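Local coordinates for fatty Acyl-Adenylate Ligase (PDB 3PBK), which belongs to the ANL superfamily of AMP-binding enzymes and is probably a ligase with the fold of that family, at residues 308-313 and 382-387; 332-337 and 352-357; 356-361 and 378-383. One frame throughout, in Å; residues are numbered along the deposited sequence.

Contact 1: 308-313 and 382-387; sequences EPISAE and TFVNCG. With 1ZZ (5'-O-[(S)-(dodecanoyloxy)(hydroxy)phosphoryl]adenosine), chain C.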
loop_
_atom_site.group_PDB
_atom_site.type_symbol
_atom_site.label_atom_id
_atom_site.label_comp_id
_atom_site.label_asym_id
_atom_site.label_seq_id
_atom_site.Cartn_x
_atom_site.Cartn_y
_atom_site.Cartn_z
ATOM N N GLU A 308 5.983 -3.084 2.395
ATOM C CA GLU A 308 7.050 -3.858 1.785
ATOM C C GLU A 308 7.942 -4.268 2.925
ATOM O O GLU A 308 7.832 -3.695 4.008
ATOM C CB GLU A 308 7.819 -2.996 0.780
ATOM C CG GLU A 308 6.979 -2.622 -0.435
ATOM C CD GLU A 308 7.569 -1.489 -1.248
ATOM O OE1 GLU A 308 8.741 -1.631 -1.674
ATOM O OE2 GLU A 308 6.857 -0.468 -1.470
ATOM N N PRO A 309 8.819 -5.265 2.709
ATOM C CA PRO A 309 9.716 -5.702 3.794
ATOM C C PRO A 309 10.497 -4.525 4.380
ATOM O O PRO A 309 11.132 -3.772 3.639
ATOM C CB PRO A 309 10.659 -6.681 3.097
ATOM C CG PRO A 309 9.874 -7.177 1.920
ATOM C CD PRO A 309 9.026 -6.033 1.471
ATOM N N ILE A 310 10.434 -4.364 5.695
ATOM C CA ILE A 310 11.020 -3.202 6.331
ATOM C C ILE A 310 12.512 -3.385 6.542
ATOM O O ILE A 310 12.956 -4.448 6.970
ATOM C CB ILE A 310 10.354 -2.937 7.681
ATOM C CG1 ILE A 310 8.876 -2.605 7.479
ATOM C CG2 ILE A 310 11.063 -1.812 8.412
ATOM C CD1 ILE A 310 8.049 -2.754 8.731
ATOM N N SER A 311 13.286 -2.349 6.230
ATOM C CA SER A 311 14.710 -2.354 6.536
ATOM C C SER A 311 14.979 -1.709 7.887
ATOM O O SER A 311 14.877 -0.489 8.028
ATOM C CB SER A 311 15.506 -1.614 5.462
ATOM O OG SER A 311 16.874 -1.465 5.840
ATOM N N ALA A 312 15.325 -2.526 8.877
ATOM C CA ALA A 312 15.696 -1.999 10.185
ATOM C C ALA A 312 16.823 -0.997 10.016
ATOM O O ALA A 312 16.775 0.113 10.541
ATOM C CB ALA A 312 16.134 -3.117 11.103
ATOM N N GLU A 313 17.836 -1.417 9.267
ATOM C CA GLU A 313 19.020 -0.621 9.006
ATOM C C GLU A 313 18.683 0.788 8.564
ATOM O O GLU A 313 19.246 1.758 9.074
ATOM C CB GLU A 313 19.845 -1.294 7.927
ATOM C CG GLU A 313 21.134 -0.598 7.624
ATOM C CD GLU A 313 21.989 -1.411 6.682
ATOM O OE1 GLU A 313 21.659 -2.606 6.471
ATOM O OE2 GLU A 313 22.986 -0.853 6.155
ATOM N N THR A 382 18.165 -9.987 9.090
ATOM C CA THR A 382 17.395 -9.314 10.136
ATOM C C THR A 382 15.958 -9.113 9.687
ATOM O O THR A 382 15.721 -8.565 8.614
ATOM C CB THR A 382 17.954 -7.923 10.436
ATOM O OG1 THR A 382 19.317 -8.026 10.844
ATOM C CG2 THR A 382 17.159 -7.275 11.540
ATOM N N PHE A 383 14.998 -9.540 10.499
ATOM C CA PHE A 383 13.593 -9.325 10.168
ATOM C C PHE A 383 12.900 -8.431 11.190
ATOM O O PHE A 383 13.219 -8.469 12.369
ATOM C CB PHE A 383 12.868 -10.662 9.999
ATOM C CG PHE A 383 13.333 -11.435 8.807
ATOM C CD1 PHE A 383 12.981 -11.032 7.527
ATOM C CD2 PHE A 383 14.149 -12.544 8.954
ATOM C CE1 PHE A 383 13.426 -11.730 6.415
ATOM C CE2 PHE A 383 14.601 -13.249 7.844
ATOM C CZ PHE A 383 14.239 -12.844 6.578
ATOM N N VAL A 384 11.969 -7.608 10.734
ATOM C CA VAL A 384 11.319 -6.672 11.638
ATOM C C VAL A 384 10.052 -7.257 12.262
ATOM O O VAL A 384 9.243 -7.881 11.587
ATOM C CB VAL A 384 11.022 -5.338 10.932
ATOM C CG1 VAL A 384 10.254 -4.403 11.833
ATOM C CG2 VAL A 384 12.312 -4.692 10.494
ATOM N N ASN A 385 9.908 -7.074 13.568
ATOM C CA ASN A 385 8.715 -7.488 14.295
ATOM C C ASN A 385 7.508 -6.675 13.831
ATOM O O ASN A 385 7.481 -5.455 13.965
ATOM C CB ASN A 385 8.949 -7.304 15.799
ATOM C CG ASN A 385 7.848 -7.908 16.652
ATOM O OD1 ASN A 385 6.657 -7.723 16.388
ATOM N ND2 ASN A 385 8.245 -8.619 17.702
ATOM N N CYS A 386 6.509 -7.364 13.290
ATOM C CA CYS A 386 5.334 -6.706 12.726
ATOM C C CYS A 386 4.097 -6.877 13.594
ATOM O O CYS A 386 2.989 -6.623 13.144
ATOM C CB CYS A 386 5.053 -7.216 11.314
ATOM S SG CYS A 386 6.238 -6.632 10.068
ATOM N N GLY A 387 4.280 -7.309 14.834
ATOM C CA GLY A 387 3.176 -7.321 15.775
ATOM C C GLY A 387 2.514 -8.670 15.933
ATOM O O GLY A 387 2.937 -9.647 15.317
HETATM P P 1ZZ C . -1.431 -3.823 -0.369
HETATM C C1 1ZZ C . -4.183 5.790 10.620
HETATM N N1 1ZZ C . 3.541 -6.202 2.625
HETATM O O1 1ZZ C . 0.372 -2.102 1.851
HETATM C C2 1ZZ C . -4.098 4.328 10.273
HETATM N N2 1ZZ C . 3.426 -5.008 4.489
HETATM O O2 1ZZ C . -1.635 -2.953 1.018
HETATM C C3 1ZZ C . -3.069 3.900 9.230
HETATM N N3 1ZZ C . 5.753 -7.335 3.218
HETATM O O3 1ZZ C . -2.532 -4.916 -0.719
HETATM C C4 1ZZ C . -2.910 2.376 9.072
HETATM N N4 1ZZ C . 6.635 -6.691 5.263
HETATM O O4 1ZZ C . -1.365 -2.995 -1.463
HETATM C C5 1ZZ C . -1.674 1.745 8.421
HETATM N N5 1ZZ C . 5.436 -5.080 6.643
HETATM O O5 1ZZ C . -0.059 -4.628 -0.230
HETATM C C6 1ZZ C . -1.979 0.399 7.816
HETATM O O6 1ZZ C . 2.125 -5.964 0.871
HETATM C C7 1ZZ C . -0.955 -0.705 7.821
HETATM O O7 1ZZ C . 3.332 -9.278 0.667
HETATM C C8 1ZZ C . -1.008 -1.700 6.684
HETATM O O8 1ZZ C . 0.540 -9.148 1.267
HETATM C C9 1ZZ C . 0.240 -1.946 5.825
HETATM C C10 1ZZ C . 0.145 -1.961 4.320
HETATM C C11 1ZZ C . -0.963 -2.465 3.504
HETATM C C12 1ZZ C . -0.655 -2.647 2.093
HETATM C C13 1ZZ C . -0.192 -5.988 0.094
HETATM C C14 1ZZ C . 1.096 -6.795 0.301
HETATM C C15 1ZZ C . 1.261 -7.967 1.286
HETATM C C16 1ZZ C . 2.719 -8.150 1.235
HETATM C C17 1ZZ C . 3.221 -6.748 1.287
HETATM C C18 1ZZ C . 2.809 -5.314 3.295
HETATM C C19 1ZZ C . 4.593 -5.772 4.537
HETATM C C20 1ZZ C . 4.687 -6.482 3.439
HETATM C C21 1ZZ C . 6.718 -7.400 4.170
HETATM C C22 1ZZ C . 5.538 -5.840 5.461
#
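Ile310 and Val384 meet through their methyl branches, with the two side chains crossing at about a right angle. CG2 of Ile310 lies 3.8 Å from CG2 of Val384. The same Val384 methyl rests on the backbone, 3.6 Å from the carbonyl O of Ile310. Val384 CG2 stands beside its own backbone N (chi1 176° for CG1), and this turns it to the 308-313 chain. It also reaches Ala312, whose CB is 4.2 Å away. At the outer end, Ala312 CB touches the methyl CG2 of Thr382. CD1 of Ile310 runs the other way, toward the ligand. It sits 4.1 Å from Val384 CG1 and 4.1 Å from the ligand amine N5. Cys386 SG approaches that amine too, at 3.8 Å. The backbone of Glu308 and Pro309 lies over one face of the adenine, with Pro309 N 3.3 Å from C21. No hydrogen bond joins the two segments, and the contact between them is apolar.

Further out, polar bonds tie down each backbone near the contact. Asn385 OD1 accepts from Gly387 N at 2.9 Å in the carbonyl plane, forming an Asx turn. Cys386 O is hydrogen-bonded to Ser346 OG. Ser311 is the N-cap of helix 312-322, and its OG takes the N-H of Gln314. Pro334 of strand 332-337 backs both Ile310 and Val384. Glu308, Pro309 and Cys386 all belong to the ligand pocket. The arrangement is one wall of the adenine site of an AMP-binding enzyme.

Contact 2: 332-337 and 352-357; sequences FMPCYG and SGVVVN. With 1ZZ (5'-O-[(S)-(dodecanoyloxy)(hydroxy)phosphoryl]adenosine), chain C.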
loop_
_atom_site.group_PDB
_atom_site.type_symbol
_atom_site.label_atom_id
_atom_site.label_comp_id
_atom_site.label_asym_id
_atom_site.label_seq_id
_atom_site.Cartn_x
_atom_site.Cartn_y
_atom_site.Cartn_z
ATOM N N PHE A 332 8.490 4.759 16.138
ATOM C CA PHE A 332 8.435 3.821 15.017
ATOM C C PHE A 332 7.479 2.675 15.276
ATOM O O PHE A 332 7.541 2.006 16.311
ATOM C CB PHE A 332 9.815 3.238 14.708
ATOM C CG PHE A 332 10.592 4.027 13.698
ATOM C CD1 PHE A 332 9.964 4.549 12.576
ATOM C CD2 PHE A 332 11.954 4.240 13.862
ATOM C CE1 PHE A 332 10.679 5.279 11.637
ATOM C CE2 PHE A 332 12.675 4.966 12.933
ATOM C CZ PHE A 332 12.039 5.487 11.816
HETATM N N MSE A 333 6.595 2.439 14.317
HETATM C CA MSE A 333 5.702 1.307 14.417
HETATM C C MSE A 333 5.636 0.528 13.121
HETATM O O MSE A 333 4.862 0.853 12.225
HETATM C CB MSE A 333 4.309 1.739 14.862
HETATM C CG MSE A 333 3.574 0.619 15.592
HETATM SE SE MSE A 333 1.732 1.044 16.093
HETATM C CE MSE A 333 1.026 1.263 14.296
ATOM N N PRO A 334 6.466 -0.504 13.011
ATOM C CA PRO A 334 6.353 -1.408 11.876
ATOM C C PRO A 334 5.014 -2.121 11.921
ATOM O O PRO A 334 4.591 -2.557 12.987
ATOM C CB PRO A 334 7.491 -2.398 12.113
ATOM C CG PRO A 334 8.471 -1.650 12.933
ATOM C CD PRO A 334 7.639 -0.804 13.839
ATOM N N CYS A 335 4.360 -2.232 10.770
ATOM C CA CYS A 335 3.066 -2.898 10.669
ATOM C C CYS A 335 2.903 -3.655 9.345
ATOM O O CYS A 335 3.635 -3.414 8.391
ATOM C CB CYS A 335 1.959 -1.872 10.808
ATOM S SG CYS A 335 1.991 -0.687 9.483
ATOM N N TYR A 336 1.931 -4.561 9.301
ATOM C CA TYR A 336 1.728 -5.444 8.159
ATOM C C TYR A 336 0.269 -5.463 7.722
ATOM O O TYR A 336 -0.636 -5.347 8.551
ATOM C CB TYR A 336 2.142 -6.849 8.544
ATOM C CG TYR A 336 1.782 -7.920 7.549
ATOM C CD1 TYR A 336 2.242 -7.867 6.241
ATOM C CD2 TYR A 336 1.020 -9.010 7.930
ATOM C CE1 TYR A 336 1.937 -8.855 5.338
ATOM C CE2 TYR A 336 0.713 -10.007 7.035
ATOM C CZ TYR A 336 1.175 -9.922 5.740
ATOM O OH TYR A 336 0.864 -10.910 4.853
ATOM N N GLY A 337 0.033 -5.615 6.422
ATOM C CA GLY A 337 -1.323 -5.660 5.900
ATOM C C GLY A 337 -1.411 -6.017 4.429
ATOM O O GLY A 337 -0.395 -6.210 3.770
ATOM N N SER A 352 7.216 1.066 20.777
ATOM C CA SER A 352 8.136 -0.065 20.719
ATOM C C SER A 352 9.469 0.278 20.059
ATOM O O SER A 352 10.498 -0.343 20.336
ATOM C CB SER A 352 7.479 -1.247 19.978
ATOM O OG SER A 352 7.079 -0.897 18.652
ATOM N N GLY A 353 9.448 1.272 19.182
ATOM C CA GLY A 353 10.529 1.426 18.234
ATOM C C GLY A 353 10.527 0.188 17.357
ATOM O O GLY A 353 9.683 -0.689 17.527
ATOM N N VAL A 354 11.458 0.111 16.414
ATOM C CA VAL A 354 11.595 -1.078 15.590
ATOM C C VAL A 354 12.169 -2.205 16.436
ATOM O O VAL A 354 13.178 -2.033 17.099
ATOM C CB VAL A 354 12.530 -0.819 14.393
ATOM C CG1 VAL A 354 12.744 -2.094 13.583
ATOM C CG2 VAL A 354 11.977 0.296 13.523
ATOM N N VAL A 355 11.517 -3.357 16.426
ATOM C CA VAL A 355 12.041 -4.531 17.112
ATOM C C VAL A 355 12.461 -5.572 16.071
ATOM O O VAL A 355 11.709 -5.873 15.144
ATOM C CB VAL A 355 10.985 -5.141 18.028
ATOM C CG1 VAL A 355 11.487 -6.445 18.596
ATOM C CG2 VAL A 355 10.593 -4.157 19.115
ATOM N N VAL A 356 13.662 -6.117 16.209
ATOM C CA VAL A 356 14.199 -7.003 15.178
ATOM C C VAL A 356 14.465 -8.399 15.710
ATOM O O VAL A 356 14.702 -8.582 16.907
ATOM C CB VAL A 356 15.519 -6.458 14.588
ATOM C CG1 VAL A 356 15.301 -5.112 13.942
ATOM C CG2 VAL A 356 16.569 -6.363 15.666
ATOM N N ASN A 357 14.402 -9.379 14.814
ATOM C CA ASN A 357 14.884 -10.715 15.110
ATOM C C ASN A 357 15.955 -11.129 14.104
ATOM O O ASN A 357 15.710 -11.141 12.895
ATOM C CB ASN A 357 13.746 -11.731 15.104
ATOM C CG ASN A 357 14.198 -13.109 15.581
ATOM O OD1 ASN A 357 14.340 -14.045 14.788
ATOM N ND2 ASN A 357 14.456 -13.230 16.883
HETATM P P 1ZZ C . -1.431 -3.823 -0.369
HETATM C C1 1ZZ C . -4.183 5.790 10.620
HETATM N N1 1ZZ C . 3.541 -6.202 2.625
HETATM O O1 1ZZ C . 0.372 -2.102 1.851
HETATM C C2 1ZZ C . -4.098 4.328 10.273
HETATM N N2 1ZZ C . 3.426 -5.008 4.489
HETATM O O2 1ZZ C . -1.635 -2.953 1.018
HETATM C C3 1ZZ C . -3.069 3.900 9.230
HETATM N N3 1ZZ C . 5.753 -7.335 3.218
HETATM O O3 1ZZ C . -2.532 -4.916 -0.719
HETATM C C4 1ZZ C . -2.910 2.376 9.072
HETATM N N4 1ZZ C . 6.635 -6.691 5.263
HETATM O O4 1ZZ C . -1.365 -2.995 -1.463
HETATM C C5 1ZZ C . -1.674 1.745 8.421
HETATM N N5 1ZZ C . 5.436 -5.080 6.643
HETATM O O5 1ZZ C . -0.059 -4.628 -0.230
HETATM C C6 1ZZ C . -1.979 0.399 7.816
HETATM O O6 1ZZ C . 2.125 -5.964 0.871
HETATM C C7 1ZZ C . -0.955 -0.705 7.821
HETATM O O7 1ZZ C . 3.332 -9.278 0.667
HETATM C C8 1ZZ C . -1.008 -1.700 6.684
HETATM O O8 1ZZ C . 0.540 -9.148 1.267
HETATM C C9 1ZZ C . 0.240 -1.946 5.825
HETATM C C10 1ZZ C . 0.145 -1.961 4.320
HETATM C C11 1ZZ C . -0.963 -2.465 3.504
HETATM C C12 1ZZ C . -0.655 -2.647 2.093
HETATM C C13 1ZZ C . -0.192 -5.988 0.094
HETATM C C14 1ZZ C . 1.096 -6.795 0.301
HETATM C C15 1ZZ C . 1.261 -7.967 1.286
HETATM C C16 1ZZ C . 2.719 -8.150 1.235
HETATM C C17 1ZZ C . 3.221 -6.748 1.287
HETATM C C18 1ZZ C . 2.809 -5.314 3.295
HETATM C C19 1ZZ C . 4.593 -5.772 4.537
HETATM C C20 1ZZ C . 4.687 -6.482 3.439
HETATM C C21 1ZZ C . 6.718 -7.400 4.170
HETATM C C22 1ZZ C . 5.538 -5.840 5.461
#
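Phe332 and Val354 form the close part of this contact. CG2 of Val354 is 3.8 Å from CB of Phe332, and the same methyl lies obliquely to the Phe332 ring, 4.0 Å from CD2. Val354 CG1 is anti to the backbone N (chi1 176°), which leaves CG2 as the branch that meets strand 332-337. This methyl also touches the ring of Pro334, 4.1 Å from CG. One valine methyl thus fills the angle between a phenylalanine and a proline, and these residues of the strand are buried.

The Ser352-Gly353 end of the contact is looser than the packing round the Val354 methyl. Phe332 O and Gly353 N are 3.5 Å apart, and no hydrogen bond links the two segments. Ser352 OG stays 3.8 Å from Phe332 O. It is hydrogen-bonded with Asp349 O and Ser348 OG, and Gly353 O is also near, so the sharing of its proton is not settled. At this end Ser352 is partly exposed, while Gly353 is buried.

Strand 332-337 goes on to the ligand past Pro334. Cys335 O accepts a hydrogen bond from the amine N5 of the ligand at 3.0 Å, with an N-H...O angle of 140°. The Tyr336 ring turns its edge to the adenine, and CD1 is 3.6 Å from N2. Its hydroxyl is held by Asp444, which also binds the ligand.

Strand 332-337 sits in the mixed sheet between strands 302-305 and 344-347. Helix 312-322 packs on both partners through Leu315, and Phe318 adds to the Phe332 side. Phe332 also makes edge-to-face ring contacts with Phe327 and Tyr280. Val384 of strand 380-384 lies against Val354.

Contact 3: 356-361 and 378-383; sequences VNEVDR and RAVSTF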
loop_
_atom_site.group_PDB
_atom_site.type_symbol
_atom_site.label_atom_id
_atom_site.label_comp_id
_atom_site.label_asym_id
_atom_site.label_seq_id
_atom_site.Cartn_x
_atom_site.Cartn_y
_atom_site.Cartn_z
ATOM N N VAL A 356 13.662 -6.117 16.209
ATOM C CA VAL A 356 14.199 -7.003 15.178
ATOM C C VAL A 356 14.465 -8.399 15.710
ATOM O O VAL A 356 14.702 -8.582 16.907
ATOM C CB VAL A 356 15.519 -6.458 14.588
ATOM C CG1 VAL A 356 15.301 -5.112 13.942
ATOM C CG2 VAL A 356 16.569 -6.363 15.666
ATOM N N ASN A 357 14.402 -9.379 14.814
ATOM C CA ASN A 357 14.884 -10.715 15.110
ATOM C C ASN A 357 15.955 -11.129 14.104
ATOM O O ASN A 357 15.710 -11.141 12.895
ATOM C CB ASN A 357 13.746 -11.731 15.104
ATOM C CG ASN A 357 14.198 -13.109 15.581
ATOM O OD1 ASN A 357 14.340 -14.045 14.788
ATOM N ND2 ASN A 357 14.456 -13.230 16.883
ATOM N N GLU A 358 17.141 -11.465 14.600
ATOM C CA GLU A 358 18.219 -11.909 13.726
ATOM C C GLU A 358 18.201 -13.417 13.549
ATOM O O GLU A 358 17.843 -14.158 14.472
ATOM C CB GLU A 358 19.571 -11.457 14.266
ATOM C CG GLU A 358 19.757 -9.967 14.204
ATOM C CD GLU A 358 20.982 -9.515 14.952
ATOM O OE1 GLU A 358 21.545 -10.344 15.703
ATOM O OE2 GLU A 358 21.375 -8.335 14.789
ATOM N N VAL A 359 18.586 -13.875 12.362
ATOM C CA VAL A 359 18.568 -15.305 12.088
ATOM C C VAL A 359 19.825 -15.746 11.349
ATOM O O VAL A 359 20.401 -14.966 10.594
ATOM C CB VAL A 359 17.318 -15.700 11.255
ATOM C CG1 VAL A 359 16.024 -15.359 12.008
ATOM C CG2 VAL A 359 17.358 -15.031 9.892
ATOM N N ASP A 360 20.261 -16.984 11.579
ATOM C CA ASP A 360 21.301 -17.578 10.742
ATOM C C ASP A 360 20.733 -17.609 9.324
ATOM O O ASP A 360 19.692 -18.222 9.080
ATOM C CB ASP A 360 21.656 -18.992 11.220
ATOM C CG ASP A 360 22.908 -19.560 10.541
ATOM O OD1 ASP A 360 23.136 -19.290 9.347
ATOM O OD2 ASP A 360 23.670 -20.294 11.206
ATOM N N ARG A 361 21.389 -16.931 8.390
ATOM C CA ARG A 361 20.830 -16.857 7.050
ATOM C C ARG A 361 20.833 -18.217 6.345
ATOM O O ARG A 361 19.857 -18.579 5.679
ATOM C CB ARG A 361 21.506 -15.780 6.192
ATOM C CG ARG A 361 21.135 -15.914 4.728
ATOM C CD ARG A 361 21.219 -14.629 3.949
ATOM N NE ARG A 361 22.583 -14.178 3.661
ATOM C CZ ARG A 361 23.523 -14.904 3.060
ATOM N NH1 ARG A 361 23.286 -16.166 2.700
ATOM N NH2 ARG A 361 24.717 -14.364 2.842
ATOM N N ARG A 378 27.525 -18.000 10.073
ATOM C CA ARG A 378 28.387 -17.217 9.197
ATOM C C ARG A 378 27.663 -16.080 8.458
ATOM O O ARG A 378 28.291 -15.146 7.976
ATOM C CB ARG A 378 29.084 -18.134 8.204
ATOM C CG ARG A 378 30.310 -18.849 8.745
ATOM C CD ARG A 378 31.176 -19.286 7.569
ATOM N NE ARG A 378 32.279 -20.165 7.940
ATOM C CZ ARG A 378 32.138 -21.433 8.331
ATOM N NH1 ARG A 378 30.925 -21.980 8.438
ATOM N NH2 ARG A 378 33.218 -22.149 8.637
ATOM N N ALA A 379 26.343 -16.163 8.370
ATOM C CA ALA A 379 25.576 -15.129 7.700
ATOM C C ALA A 379 24.304 -14.855 8.480
ATOM O O ALA A 379 23.780 -15.746 9.143
ATOM C CB ALA A 379 25.257 -15.543 6.279
ATOM N N VAL A 380 23.810 -13.624 8.399
ATOM C CA VAL A 380 22.651 -13.205 9.181
ATOM C C VAL A 380 21.645 -12.365 8.391
ATOM O O VAL A 380 22.012 -11.410 7.712
ATOM C CB VAL A 380 23.095 -12.375 10.386
ATOM C CG1 VAL A 380 21.899 -12.037 11.269
ATOM C CG2 VAL A 380 24.167 -13.114 11.162
ATOM N N SER A 381 20.373 -12.716 8.485
ATOM C CA SER A 381 19.328 -11.827 8.004
ATOM C C SER A 381 18.605 -11.241 9.214
ATOM O O SER A 381 18.472 -11.911 10.248
ATOM C CB SER A 381 18.342 -12.565 7.086
ATOM O OG SER A 381 18.838 -12.693 5.763
ATOM N N THR A 382 18.165 -9.987 9.090
ATOM C CA THR A 382 17.395 -9.314 10.136
ATOM C C THR A 382 15.958 -9.113 9.687
ATOM O O THR A 382 15.721 -8.565 8.614
ATOM C CB THR A 382 17.954 -7.923 10.436
ATOM O OG1 THR A 382 19.317 -8.026 10.844
ATOM C CG2 THR A 382 17.159 -7.275 11.540
ATOM N N PHE A 383 14.998 -9.540 10.499
ATOM C CA PHE A 383 13.593 -9.325 10.168
ATOM C C PHE A 383 12.900 -8.431 11.190
ATOM O O PHE A 383 13.219 -8.469 12.369
ATOM C CB PHE A 383 12.868 -10.662 9.999
ATOM C CG PHE A 383 13.333 -11.435 8.807
ATOM C CD1 PHE A 383 12.981 -11.032 7.527
ATOM C CD2 PHE A 383 14.149 -12.544 8.954
ATOM C CE1 PHE A 383 13.426 -11.730 6.415
ATOM C CE2 PHE A 383 14.601 -13.249 7.844
ATOM C CZ PHE A 383 14.239 -12.844 6.578
#
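Val356 meets Thr382 obliquely at the exposed start of the pairing, with CB 3.6 Å from the Thr382 methyl CG2. Asn357 and Phe383 form a hydrogen-bonded pair. Asn357 N gives to Phe383 O at 2.9 Å, and Phe383 N returns a bond to Asn357 O. Asn357 OD1 is held by Tyr447 OH. Glu358 faces Thr382 in a non-hydrogen-bonded pair. Their side chains lie side by side and point the same way, while Glu358 CB also touches Val380 CG1.

The two strands make an antiparallel ribbon of their own, with 157° between their directions. Helix 361-367 lies in the connection between them. The face carrying Asn357, Val359 and Phe383 packs on strands 444-449 and 452-458.

Val359 exchanges two backbone bonds with Ser381. Its CG2 comes to the edge of the Phe383 ring, 3.9 Å from CE2. Asp360 ends the strand as N-cap of helix 361-367. Its OD2 bonds Thr377 OG1, and OD1 takes a weak bond from Asp362 N. Arg361 N gives a straight bond to Ala379 O at 2.8 Å (174°), although it stands well above the carbonyl plane. The Arg361 chain bends at chi3 (73°), bringing one guanidinium face over Ala379 CB, 3.7 Å from CZ. NH1 of that group forms a salt bridge with Glu365.

Contacts 1 and 2 are close neighbours, with centres about 6 Å apart, and both touch the ligand. Pro334 joins them, its CB 3.4 Å from both Ile310 CD1 and Val384 CG1. A probable backbone bond from Asn385 N to Val355 O (2.7 Å) also links them. The adenine lies between the Glu308-Pro309 backbone of contact 1 on one face and Tyr336 of contact 2 on the other. Contact 3 pairs strand 380-384 of contact 1 with strand 356-360 of contact 2, further from the ligand. Its centre is about 11 Å from that of contact 1 and 16 Å from that of contact 2. The Phe383 side chain stays about 8 Å from the ligand.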